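Local coordinates for protein SAP-like pentraxin (PDB 3FLP) that probably acts as a calcium-dependent, sugar-binding lectin of the pentraxin family, assembled as a doubly stacked ring of seven subunits per layer, at residues 78-92 and 115-129. Residues are numbered along the deposited sequence; the frame is centred on the assembly and turned at random.
Sequences LQVNASSNKYISCPI and VYANGSPCGTMENVG
I88 on strand 86-90 packs against V115 and the backbone of strand 120-125. I88 CB already meets V115 CG2, at 3.7 Å. I88 CG2 lies anti to the backbone N and touches V115 CG2 at 3.6 Å; C122 CB is a looser neighbour of I88 CG2. The CG1 branch points the other way and is fully extended (chi2 180°). It carries I88 CD1 over the backbone of strand 120-125, 3.6 Å from G123 O and close to T124 C and M125 CB.

Two residues on, C90 SG is joined to C122 SG by a disulfide of 2.0 Å with a chi3 of 95°. A117 CB packs against C90 SG at 3.8 Å. Beyond it, I92 CD1 touches N118 ND2, while N118 OD1 is hydrogen-bonded to H101 N. Toward the other end, M125 SD lies 3.7 Å from K86 CB; the bend at chi3 (-77°) then turns M125 CE toward Y87 O. V128 turns one methyl to each neighbour group: CG1 to L78 CD2 and V80 CG2, CG2 to K86 CG. No hydrogen bond links the two segments; the C90-C122 disulfide and van der Waals contacts join the two sheets here.

Strands 86-90 and 120-125 run roughly antiparallel, 6.1 Å apart at closest approach, but belong to different sheets of the pentraxin jelly-roll sandwich. Strand 86-90 edges one sheet beside strand 73-80. Strand 120-125 pairs with strand 112-117 in the other, and M113 of that strand also touches L78, K86 and I88.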
ATOM      1  N   LEU A  78     -40.886 -21.410  24.164  1.00  7.86           N
ATOM      2  CA  LEU A  78     -40.525 -22.436  23.213  1.00  8.25           C
ATOM      3  C   LEU A  78     -41.406 -23.661  23.428  1.00  9.49           C
ATOM      4  O   LEU A  78     -41.727 -24.021  24.562  1.00  9.93           O
ATOM      5  CB  LEU A  78     -39.059 -22.840  23.394  1.00  7.30           C
ATOM      6  CG  LEU A  78     -38.576 -23.985  22.488  1.00  8.23           C
ATOM      7  CD1 LEU A  78     -38.665 -23.553  21.020  1.00  5.52           C
ATOM      8  CD2 LEU A  78     -37.142 -24.370  22.849  1.00  4.89           C
ATOM      9  N   GLN A  79     -41.803 -24.293  22.332  1.00  8.50           N
ATOM     10  CA  GLN A  79     -42.599 -25.496  22.399  1.00  7.59           C
ATOM     11  C   GLN A  79     -41.966 -26.467  21.410  1.00  7.50           C
ATOM     12  O   GLN A  79     -41.689 -26.099  20.270  1.00  5.97           O
ATOM     13  CB  GLN A  79     -44.066 -25.205  22.035  1.00  6.51           C
ATOM     14  CG  GLN A  79     -44.883 -26.468  21.782  1.00  4.94           C
ATOM     15  CD  GLN A  79     -46.381 -26.219  21.637  1.00  6.12           C
ATOM     16  OE1 GLN A  79     -47.102 -27.065  21.105  1.00  6.74           O
ATOM     17  NE2 GLN A  79     -46.855 -25.075  22.118  1.00  2.53           N
ATOM     18  N   VAL A  80     -41.701 -27.688  21.865  1.00  7.75           N
ATOM     19  CA  VAL A  80     -41.105 -28.714  21.011  1.00  8.17           C
ATOM     20  C   VAL A  80     -41.933 -29.991  21.074  1.00  9.37           C
ATOM     21  O   VAL A  80     -42.310 -30.455  22.150  1.00  8.66           O
ATOM     22  CB  VAL A  80     -39.650 -29.052  21.432  1.00  7.41           C
ATOM     23  CG1 VAL A  80     -39.088 -30.149  20.524  1.00  6.49           C
ATOM     24  CG2 VAL A  80     -38.781 -27.808  21.362  1.00  4.69           C
ATOM     25  N   ASN A  81     -42.212 -30.551  19.906  1.00 11.33           N
ATOM     26  CA  ASN A  81     -42.994 -31.775  19.787  1.00 13.11           C
ATOM     27  C   ASN A  81     -44.279 -31.738  20.618  1.00 13.34           C
ATOM     28  O   ASN A  81     -44.547 -32.633  21.416  1.00 12.54           O
ATOM     29  CB  ASN A  81     -42.148 -32.990  20.180  1.00 14.23           C
ATOM     30  CG  ASN A  81     -42.720 -34.295  19.638  1.00 16.20           C
ATOM     31  OD1 ASN A  81     -43.053 -34.388  18.457  1.00 16.10           O
ATOM     32  ND2 ASN A  81     -42.824 -35.315  20.495  1.00 16.78           N
ATOM     33  N   ALA A  82     -45.063 -30.683  20.415  1.00 12.88           N
ATOM     34  CA  ALA A  82     -46.336 -30.488  21.105  1.00 12.74           C
ATOM     35  C   ALA A  82     -46.266 -30.479  22.630  1.00 12.09           C
ATOM     36  O   ALA A  82     -47.241 -30.805  23.301  1.00 10.37           O
ATOM     37  CB  ALA A  82     -47.363 -31.531  20.632  1.00 12.35           C
ATOM     38  N   SER A  83     -45.115 -30.116  23.178  1.00 11.44           N
ATOM     39  CA  SER A  83     -44.978 -30.025  24.622  1.00 11.83           C
ATOM     40  C   SER A  83     -45.736 -28.761  25.019  1.00 12.65           C
ATOM     41  O   SER A  83     -46.265 -28.053  24.161  1.00 13.09           O
ATOM     42  CB  SER A  83     -43.513 -29.845  25.005  1.00 12.98           C
ATOM     43  OG  SER A  83     -43.040 -28.577  24.570  1.00 16.07           O
ATOM     44  N   SER A  84     -45.798 -28.474  26.311  1.00 11.87           N
ATOM     45  CA  SER A  84     -46.450 -27.251  26.749  1.00 11.39           C
ATOM     46  C   SER A  84     -45.441 -26.140  26.456  1.00 11.88           C
ATOM     47  O   SER A  84     -44.257 -26.417  26.241  1.00 10.44           O
ATOM     48  CB  SER A  84     -46.760 -27.322  28.246  1.00  8.48           C
ATOM     49  OG  SER A  84     -45.672 -27.870  28.966  1.00  6.76           O
ATOM     50  N   ASN A  85     -45.896 -24.894  26.421  1.00 12.29           N
ATOM     51  CA  ASN A  85     -44.984 -23.792  26.164  1.00 13.18           C
ATOM     52  C   ASN A  85     -44.090 -23.558  27.374  1.00 13.65           C
ATOM     53  O   ASN A  85     -44.574 -23.442  28.497  1.00 15.28           O
ATOM     54  CB  ASN A  85     -45.760 -22.517  25.833  1.00 11.48           C
ATOM     55  CG  ASN A  85     -46.394 -22.562  24.455  1.00 11.87           C
ATOM     56  OD1 ASN A  85     -45.703 -22.744  23.444  1.00  9.88           O
ATOM     57  ND2 ASN A  85     -47.715 -22.397  24.405  1.00  9.66           N
ATOM     58  N   LYS A  86     -42.784 -23.510  27.143  1.00 13.54           N
ATOM     59  CA  LYS A  86     -41.827 -23.272  28.218  1.00 13.88           C
ATOM     60  C   LYS A  86     -41.384 -21.813  28.103  1.00 14.44           C
ATOM     61  O   LYS A  86     -40.928 -21.373  27.044  1.00 13.31           O
ATOM     62  CB  LYS A  86     -40.619 -24.205  28.081  1.00 13.76           C
ATOM     63  CG  LYS A  86     -40.972 -25.677  27.888  1.00 13.67           C
ATOM     64  CD  LYS A  86     -41.786 -26.217  29.052  1.00 16.03           C
ATOM     65  CE  LYS A  86     -42.083 -27.701  28.875  1.00 18.18           C
ATOM     66  NZ  LYS A  86     -42.860 -28.236  30.027  1.00 19.01           N
ATOM     67  N   TYR A  87     -41.530 -21.068  29.190  1.00 13.76           N
ATOM     68  CA  TYR A  87     -41.168 -19.660  29.195  1.00 14.93           C
ATOM     69  C   TYR A  87     -39.981 -19.314  30.085  1.00 14.21           C
ATOM     70  O   TYR A  87     -39.824 -19.858  31.176  1.00 14.08           O
ATOM     71  CB  TYR A  87     -42.375 -18.810  29.621  1.00 15.52           C
ATOM     72  CG  TYR A  87     -43.469 -18.738  28.580  1.00 16.15           C
ATOM     73  CD1 TYR A  87     -43.311 -17.963  27.435  1.00 16.10           C
ATOM     74  CD2 TYR A  87     -44.652 -19.468  28.725  1.00 16.29           C
ATOM     75  CE1 TYR A  87     -44.300 -17.912  26.457  1.00 17.60           C
ATOM     76  CE2 TYR A  87     -45.648 -19.426  27.748  1.00 17.12           C
ATOM     77  CZ  TYR A  87     -45.461 -18.644  26.618  1.00 18.04           C
ATOM     78  OH  TYR A  87     -46.429 -18.598  25.636  1.00 23.62           O
ATOM     79  N   ILE A  88     -39.149 -18.404  29.594  1.00 13.56           N
ATOM     80  CA  ILE A  88     -37.994 -17.917  30.332  1.00 12.93           C
ATOM     81  C   ILE A  88     -38.072 -16.401  30.256  1.00 15.15           C
ATOM     82  O   ILE A  88     -38.155 -15.828  29.161  1.00 15.78           O
ATOM     83  CB  ILE A  88     -36.666 -18.388  29.715  1.00 11.34           C
ATOM     84  CG1 ILE A  88     -36.542 -19.913  29.850  1.00 10.44           C
ATOM     85  CG2 ILE A  88     -35.500 -17.687  30.404  1.00 10.69           C
ATOM     86  CD1 ILE A  88     -35.272 -20.483  29.266  1.00  7.22           C
ATOM     87  N   SER A  89     -38.067 -15.745  31.411  1.00 15.48           N
ATOM     88  CA  SER A  89     -38.153 -14.297  31.416  1.00 17.21           C
ATOM     89  C   SER A  89     -36.785 -13.651  31.231  1.00 17.80           C
ATOM     90  O   SER A  89     -35.759 -14.180  31.667  1.00 17.09           O
ATOM     91  CB  SER A  89     -38.843 -13.789  32.692  1.00 16.75           C
ATOM     92  OG  SER A  89     -38.138 -14.166  33.849  1.00 19.97           O
ATOM     93  N   CYS A  90     -36.786 -12.516  30.540  1.00 17.77           N
ATOM     94  CA  CYS A  90     -35.570 -11.771  30.263  1.00 18.86           C
ATOM     95  C   CYS A  90     -35.573 -10.462  31.049  1.00 20.31           C
ATOM     96  O   CYS A  90     -36.580  -9.753  31.088  1.00 18.73           O
ATOM     97  CB  CYS A  90     -35.468 -11.464  28.767  1.00 19.68           C
ATOM     98  SG  CYS A  90     -35.117 -12.880  27.663  1.00 21.14           S
ATOM     99  N   PRO A  91     -34.435 -10.118  31.674  1.00 21.15           N
ATOM    100  CA  PRO A  91     -34.309  -8.890  32.464  1.00 22.04           C
ATOM    101  C   PRO A  91     -34.206  -7.645  31.593  1.00 23.01           C
ATOM    102  O   PRO A  91     -33.213  -6.920  31.651  1.00 24.35           O
ATOM    103  CB  PRO A  91     -33.036  -9.134  33.261  1.00 21.69           C
ATOM    104  CG  PRO A  91     -32.178  -9.835  32.247  1.00 22.99           C
ATOM    105  CD  PRO A  91     -33.145 -10.832  31.609  1.00 21.07           C
ATOM    106  N   ILE A  92     -35.225  -7.401  30.779  1.00 22.84           N
ATOM    107  CA  ILE A  92     -35.229  -6.233  29.913  1.00 22.90           C
ATOM    108  C   ILE A  92     -36.654  -5.741  29.713  1.00 22.42           C
ATOM    109  O   ILE A  92     -37.563  -6.530  29.460  1.00 22.06           O
ATOM    110  CB  ILE A  92     -34.578  -6.540  28.529  1.00 23.99           C
ATOM    111  CG1 ILE A  92     -34.521  -5.263  27.684  1.00 25.24           C
ATOM    112  CG2 ILE A  92     -35.361  -7.612  27.795  1.00 22.84           C
ATOM    113  CD1 ILE A  92     -33.742  -5.417  26.383  1.00 25.83           C
ATOM    114  N   VAL A 115     -32.558 -18.977  26.028  1.00  9.81           N
ATOM    115  CA  VAL A 115     -32.986 -17.839  25.225  1.00  9.83           C
ATOM    116  C   VAL A 115     -32.104 -16.638  25.520  1.00  9.20           C
ATOM    117  O   VAL A 115     -31.531 -16.518  26.610  1.00  7.22           O
ATOM    118  CB  VAL A 115     -34.470 -17.469  25.481  1.00 10.60           C
ATOM    119  CG1 VAL A 115     -35.355 -18.660  25.162  1.00  7.10           C
ATOM    120  CG2 VAL A 115     -34.667 -17.014  26.921  1.00  8.33           C
ATOM    121  N   TYR A 116     -31.995 -15.755  24.534  1.00  8.68           N
ATOM    122  CA  TYR A 116     -31.167 -14.574  24.650  1.00  7.27           C
ATOM    123  C   TYR A 116     -31.871 -13.321  24.149  1.00  9.00           C
ATOM    124  O   TYR A 116     -32.602 -13.360  23.158  1.00  8.94           O
ATOM    125  CB  TYR A 116     -29.884 -14.778  23.851  1.00  7.66           C
ATOM    126  CG  TYR A 116     -29.070 -15.975  24.289  1.00  7.15           C
ATOM    127  CD1 TYR A 116     -29.453 -17.277  23.951  1.00  5.62           C
ATOM    128  CD2 TYR A 116     -27.929 -15.806  25.065  1.00  4.83           C
ATOM    129  CE1 TYR A 116     -28.711 -18.372  24.385  1.00  5.83           C
ATOM    130  CE2 TYR A 116     -27.189 -16.881  25.498  1.00  7.13           C
ATOM    131  CZ  TYR A 116     -27.582 -18.162  25.158  1.00  6.27           C
ATOM    132  OH  TYR A 116     -26.832 -19.216  25.613  1.00 10.10           O
ATOM    133  N   ALA A 117     -31.638 -12.210  24.836  1.00  9.27           N
ATOM    134  CA  ALA A 117     -32.221 -10.932  24.457  1.00  9.67           C
ATOM    135  C   ALA A 117     -31.057  -9.969  24.248  1.00  9.69           C
ATOM    136  O   ALA A 117     -30.228  -9.788  25.140  1.00 11.34           O
ATOM    137  CB  ALA A 117     -33.142 -10.432  25.558  1.00  9.83           C
ATOM    138  N   ASN A 118     -30.989  -9.374  23.062  1.00  8.45           N
ATOM    139  CA  ASN A 118     -29.923  -8.443  22.721  1.00  9.45           C
ATOM    140  C   ASN A 118     -28.529  -9.030  22.948  1.00  9.48           C
ATOM    141  O   ASN A 118     -27.608  -8.338  23.396  1.00  7.95           O
ATOM    142  CB  ASN A 118     -30.090  -7.129  23.501  1.00  8.97           C
ATOM    143  CG  ASN A 118     -31.224  -6.277  22.955  1.00 11.36           C
ATOM    144  OD1 ASN A 118     -31.692  -6.496  21.833  1.00 11.06           O
ATOM    145  ND2 ASN A 118     -31.662  -5.294  23.736  1.00 12.26           N
ATOM    146  N   GLY A 119     -28.384 -10.313  22.634  1.00 10.00           N
ATOM    147  CA  GLY A 119     -27.096 -10.967  22.780  1.00 11.27           C
ATOM    148  C   GLY A 119     -26.705 -11.419  24.174  1.00 12.29           C
ATOM    149  O   GLY A 119     -25.608 -11.941  24.363  1.00 14.46           O
ATOM    150  N   SER A 120     -27.581 -11.229  25.156  1.00 12.24           N
ATOM    151  CA  SER A 120     -27.280 -11.652  26.524  1.00 14.06           C
ATOM    152  C   SER A 120     -28.187 -12.790  26.969  1.00 12.89           C
ATOM    153  O   SER A 120     -29.370 -12.798  26.660  1.00 13.03           O
ATOM    154  CB  SER A 120     -27.436 -10.484  27.505  1.00 15.32           C
ATOM    155  OG  SER A 120     -26.433  -9.504  27.301  1.00 19.46           O
ATOM    156  N   PRO A 121     -27.636 -13.763  27.707  1.00 13.68           N
ATOM    157  CA  PRO A 121     -28.413 -14.910  28.193  1.00 14.00           C
ATOM    158  C   PRO A 121     -29.476 -14.513  29.213  1.00 14.72           C
ATOM    159  O   PRO A 121     -29.199 -13.753  30.138  1.00 16.62           O
ATOM    160  CB  PRO A 121     -27.343 -15.826  28.790  1.00 14.14           C
ATOM    161  CG  PRO A 121     -26.293 -14.852  29.277  1.00 12.29           C
ATOM    162  CD  PRO A 121     -26.226 -13.848  28.140  1.00 12.46           C
ATOM    163  N   CYS A 122     -30.695 -15.015  29.039  1.00 15.32           N
ATOM    164  CA  CYS A 122     -31.778 -14.707  29.971  1.00 16.61           C
ATOM    165  C   CYS A 122     -31.946 -15.858  30.955  1.00 17.04           C
ATOM    166  O   CYS A 122     -32.508 -15.686  32.034  1.00 16.46           O
ATOM    167  CB  CYS A 122     -33.102 -14.504  29.239  1.00 17.66           C
ATOM    168  SG  CYS A 122     -33.120 -13.212  27.957  1.00 20.03           S
ATOM    169  N   GLY A 123     -31.459 -17.035  30.569  1.00 16.11           N
ATOM    170  CA  GLY A 123     -31.574 -18.198  31.428  1.00 17.28           C
ATOM    171  C   GLY A 123     -31.782 -19.462  30.617  1.00 17.94           C
ATOM    172  O   GLY A 123     -31.872 -19.411  29.391  1.00 17.32           O
ATOM    173  N   THR A 124     -31.863 -20.598  31.301  1.00 17.89           N
ATOM    174  CA  THR A 124     -32.052 -21.873  30.628  1.00 19.27           C
ATOM    175  C   THR A 124     -33.136 -22.701  31.301  1.00 19.91           C
ATOM    176  O   THR A 124     -33.588 -22.388  32.403  1.00 18.65           O
ATOM    177  CB  THR A 124     -30.752 -22.702  30.636  1.00 20.04           C
ATOM    178  OG1 THR A 124     -30.402 -23.004  31.992  1.00 21.93           O
ATOM    179  CG2 THR A 124     -29.600 -21.923  29.986  1.00 19.47           C
ATOM    180  N   MET A 125     -33.551 -23.761  30.618  1.00 20.40           N
ATOM    181  CA  MET A 125     -34.560 -24.661  31.138  1.00 21.37           C
ATOM    182  C   MET A 125     -34.238 -26.084  30.678  1.00 20.26           C
ATOM    183  O   MET A 125     -33.851 -26.303  29.525  1.00 18.82           O
ATOM    184  CB  MET A 125     -35.948 -24.238  30.657  1.00 24.34           C
ATOM    185  CG  MET A 125     -37.076 -25.005  31.324  1.00 28.86           C
ATOM    186  SD  MET A 125     -38.634 -24.126  31.219  1.00 35.33           S
ATOM    187  CE  MET A 125     -38.394 -22.902  32.491  1.00 31.08           C
ATOM    188  N   GLU A 126     -34.389 -27.040  31.587  1.00 18.65           N
ATOM    189  CA  GLU A 126     -34.100 -28.430  31.285  1.00 17.36           C
ATOM    190  C   GLU A 126     -35.340 -29.189  30.839  1.00 17.11           C
ATOM    191  O   GLU A 126     -36.464 -28.691  30.938  1.00 16.21           O
ATOM    192  CB  GLU A 126     -33.502 -29.117  32.514  1.00 18.47           C
ATOM    193  CG  GLU A 126     -32.159 -28.546  32.973  1.00 18.84           C
ATOM    194  CD  GLU A 126     -31.117 -28.520  31.865  1.00 20.84           C
ATOM    195  OE1 GLU A 126     -30.973 -29.536  31.151  1.00 22.19           O
ATOM    196  OE2 GLU A 126     -30.435 -27.488  31.710  1.00 22.17           O
ATOM    197  N   ASN A 127     -35.115 -30.392  30.329  1.00 15.54           N
ATOM    198  CA  ASN A 127     -36.183 -31.264  29.886  1.00 14.86           C
ATOM    199  C   ASN A 127     -37.156 -30.679  28.873  1.00 15.08           C
ATOM    200  O   ASN A 127     -38.372 -30.781  29.029  1.00 15.92           O
ATOM    201  CB  ASN A 127     -36.911 -31.799  31.115  1.00 13.10           C
ATOM    202  CG  ASN A 127     -35.989 -32.618  31.997  1.00 13.55           C
ATOM    203  OD1 ASN A 127     -35.511 -33.675  31.588  1.00 12.10           O
ATOM    204  ND2 ASN A 127     -35.708 -32.119  33.201  1.00 12.39           N
ATOM    205  N   VAL A 128     -36.611 -30.065  27.831  1.00 14.58           N
ATOM    206  CA  VAL A 128     -37.432 -29.514  26.758  1.00 13.35           C
ATOM    207  C   VAL A 128     -37.107 -30.321  25.506  1.00 13.04           C
ATOM    208  O   VAL A 128     -36.042 -30.152  24.909  1.00 11.90           O
ATOM    209  CB  VAL A 128     -37.122 -28.020  26.477  1.00 13.17           C
ATOM    210  CG1 VAL A 128     -37.966 -27.540  25.308  1.00 10.93           C
ATOM    211  CG2 VAL A 128     -37.414 -27.171  27.712  1.00 11.73           C
ATOM    212  N   GLY A 129     -38.021 -31.209  25.127  1.00 13.28           N
ATOM    213  CA  GLY A 129     -37.815 -32.037  23.949  1.00 12.15           C
ATOM    214  C   GLY A 129     -36.585 -32.911  24.067  1.00 13.04           C
ATOM    215  O   GLY A 129     -35.912 -33.183  23.075  1.00 13.16           O
TER